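Local coordinates for OmpA family protein (Escherichia coli, PDB 5M38) that probably binds peptidoglycan through its OmpA-like domain, helping to fasten a type VI secretion system to the cell wall, at residues A[9-14]-A[25-30]; A[32-37]-A[76-81]; A[17-22]-A[65-70]. One frame throughout, in Å; residues are numbered along the deposited sequence.

Interaction 1 (A[9-14]-A[25-30]); sequences LALFDA and KWLVNA
Leu11 and Leu27 meet through their branched ends: CD2 of Leu11 lies 4.1 Å from Leu27 CG, and Leu27 CD2 is just as near, so one methyl of Leu11 rests against both the branch carbon and one methyl of Leu27. The two side chains slant across each other. Neither CB points straight at its partner; in Leu11 it is chi1, -65°, that lays CG beside the backbone N and lets CD2 lean over to the helix. One step along each segment lies a second, more polar touch. The carbonyl oxygen of Ala10 sits 3.7 Å from Trp26 CZ3 and 3.8 Å from Trp26 CE3, reaching the six-membered ring of the indole at a slant. This meeting of Ala10 with the Trp26 ring is nearer the surface than the leucine pair.

Further out, Leu11 packs on Ala23, just before helix 24-36, while its backbone is bonded to that of Lys20, which ties the loop back on itself. Leu27 also touches Trp71 of helix 54-74. Phe12 turns toward Arg64 and Ala67 of that same helix, so the loop after strand 4-8 packs between the start of helix 24-36 and the middle of helix 54-74.

With apolar contact between the leucines and a lone carbonyl against indole carbons, this junction depends on burial and shape and has little directional bonding of its own; the polar tie of the loop here is the backbone hydrogen bond between Leu11 and Lys20.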
ATOM      1  N   LEU A   9       0.257  -7.326  -2.861  1.00 67.09           N
ATOM      2  CA  LEU A   9      -0.954  -7.108  -3.648  1.00 67.92           C
ATOM      3  C   LEU A   9      -1.749  -8.446  -3.828  1.00 75.64           C
ATOM      4  O   LEU A   9      -1.628  -9.188  -4.798  1.00 75.88           O
ATOM      5  CB  LEU A   9      -0.595  -6.360  -4.936  1.00 68.24           C
ATOM      6  CG  LEU A   9      -0.462  -4.814  -4.836  1.00 72.04           C
ATOM      7  CD1 LEU A   9      -0.209  -4.328  -3.465  1.00 71.37           C
ATOM      8  CD2 LEU A   9       0.589  -4.252  -5.775  1.00 77.05           C
ATOM      9  N   ALA A  10      -2.402  -8.806  -2.715  1.00 74.94           N
ATOM     10  CA  ALA A  10      -3.318  -9.899  -2.344  1.00 72.67           C
ATOM     11  C   ALA A  10      -4.369  -9.107  -1.503  1.00 72.10           C
ATOM     12  O   ALA A  10      -4.850  -9.532  -0.443  1.00 70.29           O
ATOM     13  CB  ALA A  10      -2.588 -10.860  -1.442  1.00 73.69           C
ATOM     14  N   LEU A  11      -4.586  -7.857  -1.963  1.00 65.03           N
ATOM     15  CA  LEU A  11      -5.504  -6.860  -1.467  1.00 62.13           C
ATOM     16  C   LEU A  11      -6.386  -6.512  -2.644  1.00 61.14           C
ATOM     17  O   LEU A  11      -7.503  -6.060  -2.453  1.00 59.80           O
ATOM     18  CB  LEU A  11      -4.746  -5.583  -1.057  1.00 61.32           C
ATOM     19  CG  LEU A  11      -3.763  -5.610   0.093  1.00 64.97           C
ATOM     20  CD1 LEU A  11      -2.929  -4.326   0.074  1.00 64.76           C
ATOM     21  CD2 LEU A  11      -4.483  -5.754   1.435  1.00 65.57           C
ATOM     22  N   PHE A  12      -5.869  -6.720  -3.866  1.00 56.58           N
ATOM     23  CA  PHE A  12      -6.522  -6.356  -5.123  1.00 55.31           C
ATOM     24  C   PHE A  12      -6.405  -7.467  -6.123  1.00 62.35           C
ATOM     25  O   PHE A  12      -5.475  -8.272  -6.042  1.00 63.22           O
ATOM     26  CB  PHE A  12      -5.812  -5.118  -5.734  1.00 54.82           C
ATOM     27  CG  PHE A  12      -5.589  -3.967  -4.786  1.00 54.27           C
ATOM     28  CD1 PHE A  12      -4.372  -3.814  -4.125  1.00 56.89           C
ATOM     29  CD2 PHE A  12      -6.599  -3.044  -4.534  1.00 55.20           C
ATOM     30  CE1 PHE A  12      -4.172  -2.748  -3.230  1.00 57.44           C
ATOM     31  CE2 PHE A  12      -6.393  -1.978  -3.643  1.00 57.79           C
ATOM     32  CZ  PHE A  12      -5.188  -1.843  -2.993  1.00 55.80           C
ATOM     33  N   ASP A  13      -7.315  -7.496  -7.099  1.00 59.66           N
ATOM     34  CA  ASP A  13      -7.232  -8.442  -8.211  1.00 60.45           C
ATOM     35  C   ASP A  13      -6.413  -7.725  -9.310  1.00 65.00           C
ATOM     36  O   ASP A  13      -6.395  -6.492  -9.333  1.00 65.00           O
ATOM     37  CB  ASP A  13      -8.636  -8.830  -8.730  1.00 63.01           C
ATOM     38  CG  ASP A  13      -9.471  -9.705  -7.802  1.00 76.17           C
ATOM     39  OD1 ASP A  13      -9.049 -10.867  -7.522  1.00 74.41           O
ATOM     40  OD2 ASP A  13     -10.594  -9.285  -7.450  1.00 88.64           O
ATOM     41  N   ALA A  14      -5.735  -8.476 -10.207  1.00 61.89           N
ATOM     42  CA  ALA A  14      -4.895  -7.936 -11.294  1.00 61.66           C
ATOM     43  C   ALA A  14      -5.495  -6.718 -11.979  1.00 66.62           C
ATOM     44  O   ALA A  14      -6.624  -6.780 -12.465  1.00 67.05           O
ATOM     45  CB  ALA A  14      -4.606  -9.016 -12.319  1.00 62.89           C
ATOM     46  N   LYS A  25      -8.367  -9.492   6.483  1.00 75.28           N
ATOM     47  CA  LYS A  25      -7.457 -10.173   7.414  1.00 75.44           C
ATOM     48  C   LYS A  25      -6.127  -9.412   7.606  1.00 79.21           C
ATOM     49  O   LYS A  25      -5.673  -9.237   8.738  1.00 78.56           O
ATOM     50  CB  LYS A  25      -7.209 -11.610   6.897  1.00 78.48           C
ATOM     51  CG  LYS A  25      -6.545 -12.558   7.873  1.00 94.29           C
ATOM     52  CD  LYS A  25      -6.390 -13.916   7.227  1.00104.50           C
ATOM     53  CE  LYS A  25      -5.602 -14.870   8.085  1.00122.99           C
ATOM     54  NZ  LYS A  25      -5.476 -16.204   7.437  1.00137.57           N
ATOM     55  N   TRP A  26      -5.515  -8.948   6.501  1.00 77.97           N
ATOM     56  CA  TRP A  26      -4.241  -8.215   6.511  1.00 78.10           C
ATOM     57  C   TRP A  26      -4.402  -6.765   6.868  1.00 78.31           C
ATOM     58  O   TRP A  26      -3.513  -6.187   7.499  1.00 77.38           O
ATOM     59  CB  TRP A  26      -3.495  -8.387   5.182  1.00 77.77           C
ATOM     60  CG  TRP A  26      -3.230  -9.834   4.902  1.00 80.26           C
ATOM     61  CD1 TRP A  26      -2.319 -10.636   5.530  1.00 84.05           C
ATOM     62  CD2 TRP A  26      -4.014 -10.688   4.077  1.00 80.63           C
ATOM     63  NE1 TRP A  26      -2.462 -11.936   5.107  1.00 84.74           N
ATOM     64  CE2 TRP A  26      -3.499 -11.997   4.214  1.00 85.91           C
ATOM     65  CE3 TRP A  26      -5.110 -10.480   3.237  1.00 82.56           C
ATOM     66  CZ2 TRP A  26      -4.028 -13.088   3.517  1.00 86.06           C
ATOM     67  CZ3 TRP A  26      -5.628 -11.560   2.536  1.00 85.41           C
ATOM     68  CH2 TRP A  26      -5.096 -12.849   2.687  1.00 86.69           C
ATOM     69  N   LEU A  27      -5.543  -6.182   6.496  1.00 72.34           N
ATOM     70  CA  LEU A  27      -5.846  -4.798   6.812  1.00 71.40           C
ATOM     71  C   LEU A  27      -6.065  -4.606   8.305  1.00 77.41           C
ATOM     72  O   LEU A  27      -5.589  -3.609   8.859  1.00 77.34           O
ATOM     73  CB  LEU A  27      -7.029  -4.297   5.984  1.00 70.71           C
ATOM     74  CG  LEU A  27      -6.766  -4.198   4.477  1.00 72.80           C
ATOM     75  CD1 LEU A  27      -8.060  -4.251   3.718  1.00 72.63           C
ATOM     76  CD2 LEU A  27      -5.916  -2.961   4.094  1.00 70.97           C
ATOM     77  N   VAL A  28      -6.700  -5.592   8.965  1.00 75.30           N
ATOM     78  CA  VAL A  28      -6.982  -5.515  10.390  1.00 76.02           C
ATOM     79  C   VAL A  28      -5.665  -5.605  11.241  1.00 80.01           C
ATOM     80  O   VAL A  28      -5.504  -4.790  12.157  1.00 79.88           O
ATOM     81  CB  VAL A  28      -8.119  -6.465  10.839  1.00 81.52           C
ATOM     82  CG1 VAL A  28      -7.749  -7.924  10.743  1.00 82.31           C
ATOM     83  CG2 VAL A  28      -8.611  -6.120  12.235  1.00 82.37           C
ATOM     84  N   ASN A  29      -4.694  -6.488  10.885  1.00 76.99           N
ATOM     85  CA  ASN A  29      -3.431  -6.526  11.642  1.00 77.47           C
ATOM     86  C   ASN A  29      -2.609  -5.246  11.460  1.00 82.21           C
ATOM     87  O   ASN A  29      -1.974  -4.782  12.415  1.00 82.70           O
ATOM     88  CB  ASN A  29      -2.583  -7.784  11.456  1.00 82.49           C
ATOM     89  CG  ASN A  29      -2.435  -8.413  10.094  1.00129.34           C
ATOM     90  OD1 ASN A  29      -1.781  -7.880   9.175  1.00132.72           O
ATOM     91  ND2 ASN A  29      -3.006  -9.607   9.966  1.00122.72           N
ATOM     92  N   ALA A  30      -2.687  -4.653  10.254  1.00 79.25           N
ATOM     93  CA  ALA A  30      -2.060  -3.376   9.920  1.00 78.34           C
ATOM     94  C   ALA A  30      -2.695  -2.233  10.739  1.00 81.54           C
ATOM     95  O   ALA A  30      -1.967  -1.358  11.200  1.00 80.37           O
ATOM     96  CB  ALA A  30      -2.208  -3.095   8.438  1.00 78.40           C
TER

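Interaction 2 (A[32-37]-A[76-81]); sequences VDIKAK and GDIPQS
A chi1 of -77° in Ile34 places CG1 beside its own backbone N and sends the CG2 methyl out on the other branch, where it meets the CD1 methyl at the end of Ile78, 3.8 Å away. Lys35 gets across differently: its chain is extended as far as CE, and chi4 (-76°) then swings the amine over to the carbonyl of Gly76. The resulting hydrogen bond, from Lys35 NZ to Gly76 O, is weak at 3.2 Å. Lys35 CE follows along at 3.5 Å from Gly76 O, so the methylene next to the amine also lies against the peptide. The two isoleucines aim their CB atoms at each other's segments, yet their chains pass at an angle, and the meeting is one methyl on another.

The contact sits at one end of the helical layer, against the sheet, in an alpha/beta fold. Strand 42-47, helix 54-74 and strand 83-89 make a beta-alpha-beta crossover of the OmpA-like fold, with residues 76-81 as part of the return from helix to strand; the last turn of helix 24-36 packs against that return. Ile42 of strand 42-47 touches both isoleucines, and Ile34 also reaches Met72 of helix 54-74 and Leu113.

At Asp77 the chain leaves helical geometry with a positive phi of 61°, and this turns it so that the next side chain, Ile78, heads into the buried layer while Asp77 itself leads outward. Its carboxylate does not contact the lysine: Asp77 OD2 stays 6.8 Å from Lys35 NZ, and at most a weak, solvent-screened attraction is likely. Lys35 is exposed, while the isoleucine pair beside it is buried.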
ATOM      1  N   VAL A  32      -4.086  -2.556  13.766  1.00 84.66           N
ATOM      2  CA  VAL A  32      -3.679  -2.727  15.165  1.00 85.89           C
ATOM      3  C   VAL A  32      -2.346  -1.962  15.419  1.00 90.97           C
ATOM      4  O   VAL A  32      -2.222  -1.222  16.408  1.00 92.23           O
ATOM      5  CB  VAL A  32      -3.680  -4.239  15.582  1.00 90.99           C
ATOM      6  CG1 VAL A  32      -2.310  -4.916  15.497  1.00 90.69           C
ATOM      7  CG2 VAL A  32      -4.273  -4.419  16.971  1.00 92.15           C
ATOM      8  N   ASP A  33      -1.394  -2.093  14.468  1.00 87.19           N
ATOM      9  CA  ASP A  33      -0.086  -1.441  14.495  1.00 86.85           C
ATOM     10  C   ASP A  33      -0.252   0.077  14.360  1.00 90.21           C
ATOM     11  O   ASP A  33       0.441   0.822  15.056  1.00 89.37           O
ATOM     12  CB  ASP A  33       0.839  -2.001  13.382  1.00 88.40           C
ATOM     13  CG  ASP A  33       0.990  -3.521  13.331  1.00102.91           C
ATOM     14  OD1 ASP A  33       0.848  -4.173  14.396  1.00105.50           O
ATOM     15  OD2 ASP A  33       1.273  -4.057  12.223  1.00108.35           O
ATOM     16  N   ILE A  34      -1.190   0.526  13.488  1.00 86.89           N
ATOM     17  CA  ILE A  34      -1.523   1.940  13.254  1.00 86.61           C
ATOM     18  C   ILE A  34      -2.122   2.558  14.510  1.00 93.79           C
ATOM     19  O   ILE A  34      -1.722   3.657  14.875  1.00 94.79           O
ATOM     20  CB  ILE A  34      -2.451   2.118  12.012  1.00 88.52           C
ATOM     21  CG1 ILE A  34      -1.662   1.982  10.704  1.00 87.22           C
ATOM     22  CG2 ILE A  34      -3.214   3.448  12.043  1.00 89.32           C
ATOM     23  CD1 ILE A  34      -2.511   1.827   9.488  1.00 89.31           C
ATOM     24  N   LYS A  35      -3.054   1.847  15.176  1.00 91.71           N
ATOM     25  CA  LYS A  35      -3.725   2.324  16.391  1.00 93.06           C
ATOM     26  C   LYS A  35      -2.758   2.513  17.568  1.00101.64           C
ATOM     27  O   LYS A  35      -3.022   3.337  18.451  1.00102.94           O
ATOM     28  CB  LYS A  35      -4.927   1.436  16.761  1.00 94.73           C
ATOM     29  CG  LYS A  35      -6.190   1.836  16.004  1.00 95.20           C
ATOM     30  CD  LYS A  35      -7.420   1.003  16.326  1.00105.04           C
ATOM     31  CE  LYS A  35      -8.673   1.497  15.624  1.00114.66           C
ATOM     32  NZ  LYS A  35      -9.237   2.717  16.261  1.00122.26           N
ATOM     33  N   ALA A  36      -1.619   1.798  17.549  1.00 99.93           N
ATOM     34  CA  ALA A  36      -0.572   1.911  18.564  1.00100.54           C
ATOM     35  C   ALA A  36       0.256   3.214  18.369  1.00105.50           C
ATOM     36  O   ALA A  36       0.568   3.888  19.351  1.00106.17           O
ATOM     37  CB  ALA A  36       0.334   0.689  18.510  1.00101.02           C
ATOM     38  N   LYS A  37       0.556   3.578  17.094  1.00101.69           N
ATOM     39  CA  LYS A  37       1.379   4.735  16.685  1.00101.28           C
ATOM     40  C   LYS A  37       0.625   5.808  15.840  1.00106.79           C
ATOM     41  O   LYS A  37       1.244   6.481  14.996  1.00106.17           O
ATOM     42  CB  LYS A  37       2.635   4.241  15.922  1.00102.35           C
ATOM     43  CG  LYS A  37       3.513   3.283  16.715  1.00113.09           C
ATOM     44  CD  LYS A  37       4.717   2.803  15.936  1.00116.65           C
ATOM     45  CE  LYS A  37       5.474   1.812  16.774  1.00125.14           C
ATOM     46  NZ  LYS A  37       6.826   1.552  16.239  1.00132.35           N
ATOM     47  N   GLY A  76     -11.435   1.918  10.159  1.00 81.84           N
ATOM     48  CA  GLY A  76     -10.646   2.092  11.382  1.00 82.09           C
ATOM     49  C   GLY A  76     -10.983   3.302  12.241  1.00 88.29           C
ATOM     50  O   GLY A  76     -10.506   3.401  13.376  1.00 89.00           O
ATOM     51  N   ASP A  77     -11.791   4.230  11.696  1.00 85.76           N
ATOM     52  CA  ASP A  77     -12.289   5.468  12.310  1.00 87.32           C
ATOM     53  C   ASP A  77     -11.162   6.456  12.707  1.00 91.60           C
ATOM     54  O   ASP A  77     -11.196   7.056  13.793  1.00 93.52           O
ATOM     55  CB  ASP A  77     -13.246   5.164  13.484  1.00 91.22           C
ATOM     56  CG  ASP A  77     -14.324   6.202  13.741  1.00110.48           C
ATOM     57  OD1 ASP A  77     -14.618   7.006  12.815  1.00111.72           O
ATOM     58  OD2 ASP A  77     -14.911   6.184  14.851  1.00121.24           O
ATOM     59  N   ILE A  78     -10.191   6.654  11.789  1.00 85.02           N
ATOM     60  CA  ILE A  78      -9.024   7.537  11.930  1.00 82.48           C
ATOM     61  C   ILE A  78      -9.271   8.776  11.054  1.00 85.33           C
ATOM     62  O   ILE A  78      -9.711   8.615   9.914  1.00 84.60           O
ATOM     63  CB  ILE A  78      -7.718   6.776  11.525  1.00 83.94           C
ATOM     64  CG1 ILE A  78      -7.502   5.554  12.409  1.00 83.88           C
ATOM     65  CG2 ILE A  78      -6.466   7.677  11.547  1.00 84.00           C
ATOM     66  CD1 ILE A  78      -6.875   4.463  11.727  1.00 89.02           C
ATOM     67  N   PRO A  79      -9.023  10.014  11.549  1.00 81.64           N
ATOM     68  CA  PRO A  79      -9.268  11.201  10.702  1.00 80.92           C
ATOM     69  C   PRO A  79      -8.396  11.235   9.448  1.00 82.44           C
ATOM     70  O   PRO A  79      -7.247  10.792   9.493  1.00 80.89           O
ATOM     71  CB  PRO A  79      -8.941  12.381  11.629  1.00 82.87           C
ATOM     72  CG  PRO A  79      -8.946  11.818  13.002  1.00 87.61           C
ATOM     73  CD  PRO A  79      -8.522  10.402  12.884  1.00 82.85           C
ATOM     74  N   GLN A  80      -8.946  11.777   8.345  1.00 78.78           N
ATOM     75  CA  GLN A  80      -8.272  11.949   7.055  1.00 78.13           C
ATOM     76  C   GLN A  80      -6.923  12.655   7.224  1.00 81.55           C
ATOM     77  O   GLN A  80      -5.964  12.308   6.542  1.00 81.72           O
ATOM     78  CB  GLN A  80      -9.141  12.811   6.101  1.00 80.21           C
ATOM     79  CG  GLN A  80      -9.740  12.097   4.888  1.00 90.17           C
ATOM     80  CD  GLN A  80      -8.902  12.063   3.637  1.00103.75           C
ATOM     81  OE1 GLN A  80      -9.385  12.374   2.550  1.00 96.30           O
ATOM     82  NE2 GLN A  80      -7.636  11.676   3.753  1.00102.76           N
ATOM     83  N   SER A  81      -6.865  13.647   8.127  1.00 77.51           N
ATOM     84  CA  SER A  81      -5.701  14.475   8.445  1.00 76.50           C
ATOM     85  C   SER A  81      -4.473  13.698   8.943  1.00 79.05           C
ATOM     86  O   SER A  81      -3.356  14.216   8.876  1.00 76.84           O
ATOM     87  CB  SER A  81      -6.093  15.564   9.446  1.00 79.74           C
ATOM     88  OG  SER A  81      -6.680  15.044  10.631  1.00 81.71           O
TER

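Interaction 3 (A[17-22]-A[65-70]); sequences WTLKPG and AEAVRD
From Trp17 to Leu19 the chain runs as an irregular strip alongside helix 54-74, passing the turn that carries Ala67, and both its backbone and a leucine side chain rest on that turn. The Ala67 methyl points at the strip and comes within 3.5 Å of the Trp17 carbonyl O. Leu19 aims its side chain back at the helix: with chi1 at -61° its CG stands beside the backbone N, and the two methyls divide the work. CD1 lies over the helix backbone, 3.6 Å from Ala67 O, while CD2 touches the Val68 side chain at CG2, 4.3 Å off. Between them Leu19 CG is 4.3 Å from Ala67 CB, so the small alanine lets the loop come close to the helix.

Round the helix from this contact, Arg69 NH1 and Asp70 OD1 form a salt bridge of 2.7 Å, and Arg69 packs on Phe83 and Val85 of strand 83-89. Leu19 is backed by Phe12 and Trp71, and the Trp17 indole lies over Leu60, Lys63 and Arg64, one or two turns earlier in helix 54-74. Val68 turns from Leu19 into the core, onto Val109 and Ile111 of strand 108-112.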
ATOM      1  N   TRP A  17      -7.936  -1.495  -8.335  1.00 62.43           N
ATOM      2  CA  TRP A  17      -7.569  -0.624  -7.216  1.00 61.04           C
ATOM      3  C   TRP A  17      -8.708  -0.554  -6.193  1.00 67.05           C
ATOM      4  O   TRP A  17      -8.856   0.442  -5.493  1.00 68.44           O
ATOM      5  CB  TRP A  17      -7.186   0.766  -7.727  1.00 59.36           C
ATOM      6  CG  TRP A  17      -8.287   1.465  -8.475  1.00 60.12           C
ATOM      7  CD1 TRP A  17      -9.230   2.300  -7.956  1.00 63.02           C
ATOM      8  CD2 TRP A  17      -8.617   1.294  -9.857  1.00 59.83           C
ATOM      9  NE1 TRP A  17     -10.104   2.694  -8.940  1.00 62.67           N
ATOM     10  CE2 TRP A  17      -9.750   2.093 -10.118  1.00 63.71           C
ATOM     11  CE3 TRP A  17      -8.060   0.539 -10.905  1.00 60.93           C
ATOM     12  CZ2 TRP A  17     -10.325   2.183 -11.389  1.00 63.58           C
ATOM     13  CZ3 TRP A  17      -8.633   0.622 -12.162  1.00 63.27           C
ATOM     14  CH2 TRP A  17      -9.752   1.435 -12.397  1.00 64.57           C
ATOM     15  N   THR A  18      -9.512  -1.621  -6.128  1.00 64.73           N
ATOM     16  CA  THR A  18     -10.655  -1.809  -5.235  1.00 65.49           C
ATOM     17  C   THR A  18     -10.285  -3.003  -4.379  1.00 68.96           C
ATOM     18  O   THR A  18      -9.960  -4.038  -4.950  1.00 70.22           O
ATOM     19  CB  THR A  18     -11.927  -2.079  -6.076  1.00 75.73           C
ATOM     20  OG1 THR A  18     -12.208  -0.933  -6.878  1.00 76.00           O
ATOM     21  CG2 THR A  18     -13.144  -2.407  -5.225  1.00 77.60           C
ATOM     22  N   LEU A  19     -10.338  -2.877  -3.032  1.00 63.43           N
ATOM     23  CA  LEU A  19      -9.966  -3.957  -2.113  1.00 63.60           C
ATOM     24  C   LEU A  19     -10.857  -5.186  -2.252  1.00 72.67           C
ATOM     25  O   LEU A  19     -12.085  -5.087  -2.142  1.00 74.15           O
ATOM     26  CB  LEU A  19      -9.885  -3.490  -0.641  1.00 62.80           C
ATOM     27  CG  LEU A  19      -8.866  -2.387  -0.301  1.00 63.63           C
ATOM     28  CD1 LEU A  19      -9.191  -1.752   1.000  1.00 62.78           C
ATOM     29  CD2 LEU A  19      -7.464  -2.927  -0.241  1.00 63.54           C
ATOM     30  N   LYS A  20     -10.231  -6.338  -2.535  1.00 71.56           N
ATOM     31  CA  LYS A  20     -10.934  -7.603  -2.716  1.00 72.57           C
ATOM     32  C   LYS A  20     -11.423  -8.161  -1.349  1.00 82.02           C
ATOM     33  O   LYS A  20     -10.853  -7.777  -0.321  1.00 82.57           O
ATOM     34  CB  LYS A  20     -10.118  -8.606  -3.570  1.00 72.32           C
ATOM     35  CG  LYS A  20      -8.997  -9.344  -2.877  1.00 58.81           C
ATOM     36  CD  LYS A  20      -8.307 -10.234  -3.900  1.00 53.97           C
ATOM     37  CE  LYS A  20      -7.234 -11.117  -3.342  1.00 71.72           C
ATOM     38  NZ  LYS A  20      -6.260 -11.502  -4.406  1.00 93.63           N
ATOM     39  N   PRO A  21     -12.503  -8.998  -1.310  1.00 82.08           N
ATOM     40  CA  PRO A  21     -13.058  -9.453  -0.010  1.00 83.03           C
ATOM     41  C   PRO A  21     -12.090 -10.088   0.983  1.00 87.20           C
ATOM     42  O   PRO A  21     -12.213  -9.838   2.191  1.00 87.96           O
ATOM     43  CB  PRO A  21     -14.150 -10.439  -0.412  1.00 85.88           C
ATOM     44  CG  PRO A  21     -14.525 -10.032  -1.759  1.00 90.18           C
ATOM     45  CD  PRO A  21     -13.332  -9.482  -2.435  1.00 84.44           C
ATOM     46  N   GLY A  22     -11.132 -10.863   0.470  1.00 82.32           N
ATOM     47  CA  GLY A  22     -10.122 -11.541   1.283  1.00 81.38           C
ATOM     48  C   GLY A  22      -9.145 -10.656   2.040  1.00 83.81           C
ATOM     49  O   GLY A  22      -8.601 -11.084   3.063  1.00 84.72           O
ATOM     50  N   ALA A  65      -2.860   2.911  -2.910  1.00 54.96           N
ATOM     51  CA  ALA A  65      -2.504   3.564  -1.650  1.00 52.46           C
ATOM     52  C   ALA A  65      -3.727   4.317  -1.100  1.00 57.71           C
ATOM     53  O   ALA A  65      -3.966   4.303   0.110  1.00 59.57           O
ATOM     54  CB  ALA A  65      -1.350   4.525  -1.874  1.00 52.29           C
ATOM     55  N   GLU A  66      -4.510   4.962  -1.986  1.00 53.67           N
ATOM     56  CA  GLU A  66      -5.735   5.676  -1.619  1.00 53.97           C
ATOM     57  C   GLU A  66      -6.776   4.688  -1.085  1.00 58.80           C
ATOM     58  O   GLU A  66      -7.402   4.990  -0.073  1.00 60.90           O
ATOM     59  CB  GLU A  66      -6.298   6.469  -2.812  1.00 55.96           C
ATOM     60  CG  GLU A  66      -5.493   7.706  -3.162  1.00 64.92           C
ATOM     61  CD  GLU A  66      -5.933   8.504  -4.379  1.00 89.61           C
ATOM     62  OE1 GLU A  66      -6.575   7.933  -5.293  1.00 84.00           O
ATOM     63  OE2 GLU A  66      -5.602   9.711  -4.427  1.00 87.28           O
ATOM     64  N   ALA A  67      -6.923   3.492  -1.725  1.00 53.53           N
ATOM     65  CA  ALA A  67      -7.843   2.410  -1.322  1.00 52.89           C
ATOM     66  C   ALA A  67      -7.540   1.921   0.086  1.00 60.98           C
ATOM     67  O   ALA A  67      -8.479   1.727   0.864  1.00 63.63           O
ATOM     68  CB  ALA A  67      -7.774   1.251  -2.297  1.00 52.93           C
ATOM     69  N   VAL A  68      -6.237   1.758   0.431  1.00 56.88           N
ATOM     70  CA  VAL A  68      -5.790   1.334   1.766  1.00 55.89           C
ATOM     71  C   VAL A  68      -6.085   2.433   2.800  1.00 61.39           C
ATOM     72  O   VAL A  68      -6.618   2.116   3.871  1.00 63.73           O
ATOM     73  CB  VAL A  68      -4.325   0.828   1.776  1.00 58.38           C
ATOM     74  CG1 VAL A  68      -3.819   0.587   3.204  1.00 58.46           C
ATOM     75  CG2 VAL A  68      -4.189  -0.444   0.934  1.00 57.45           C
ATOM     76  N   ARG A  69      -5.800   3.713   2.471  1.00 56.35           N
ATOM     77  CA  ARG A  69      -6.082   4.847   3.359  1.00 55.81           C
ATOM     78  C   ARG A  69      -7.573   4.923   3.660  1.00 60.22           C
ATOM     79  O   ARG A  69      -7.935   5.085   4.825  1.00 60.02           O
ATOM     80  CB  ARG A  69      -5.609   6.186   2.763  1.00 56.67           C
ATOM     81  CG  ARG A  69      -6.234   7.386   3.494  1.00 65.85           C
ATOM     82  CD  ARG A  69      -5.933   8.747   2.943  1.00 85.45           C
ATOM     83  NE  ARG A  69      -6.205   8.895   1.508  1.00 89.74           N
ATOM     84  CZ  ARG A  69      -7.418   9.011   1.000  1.00 93.96           C
ATOM     85  NH1 ARG A  69      -8.476   8.958   1.788  1.00 88.55           N
ATOM     86  NH2 ARG A  69      -7.587   9.142  -0.306  1.00 74.24           N
ATOM     87  N   ASP A  70      -8.437   4.830   2.605  1.00 57.04           N
ATOM     88  CA  ASP A  70      -9.897   4.882   2.721  1.00 57.58           C
ATOM     89  C   ASP A  70     -10.410   3.854   3.710  1.00 64.26           C
ATOM     90  O   ASP A  70     -11.242   4.194   4.547  1.00 65.44           O
ATOM     91  CB  ASP A  70     -10.574   4.685   1.358  1.00 59.50           C
ATOM     92  CG  ASP A  70     -10.351   5.792   0.348  1.00 69.23           C
ATOM     93  OD1 ASP A  70      -9.828   6.856   0.732  1.00 69.98           O
ATOM     94  OD2 ASP A  70     -10.703   5.598  -0.829  1.00 73.74           O
TER

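How the interactions relate
Interactions 1 and 3 are neighbours, their centres about 8 Å apart, and both draw on the long loop between strand 4-8 and helix 24-36. They meet directly where Phe12 CE2 packs on Leu19 CD2 at 3.7 Å. The centre of interaction 2 lies about 17 Å from that of the first and about 16 Å from that of the third. It shares helix 24-36 with interaction 1, which closes along the chain before interaction 2 opens; interaction 3 alternates with both. Together they join the loop, helix 24-36 and helix 54-74 with its return to strand 83-89 on the helical side of a compact OmpA-like domain.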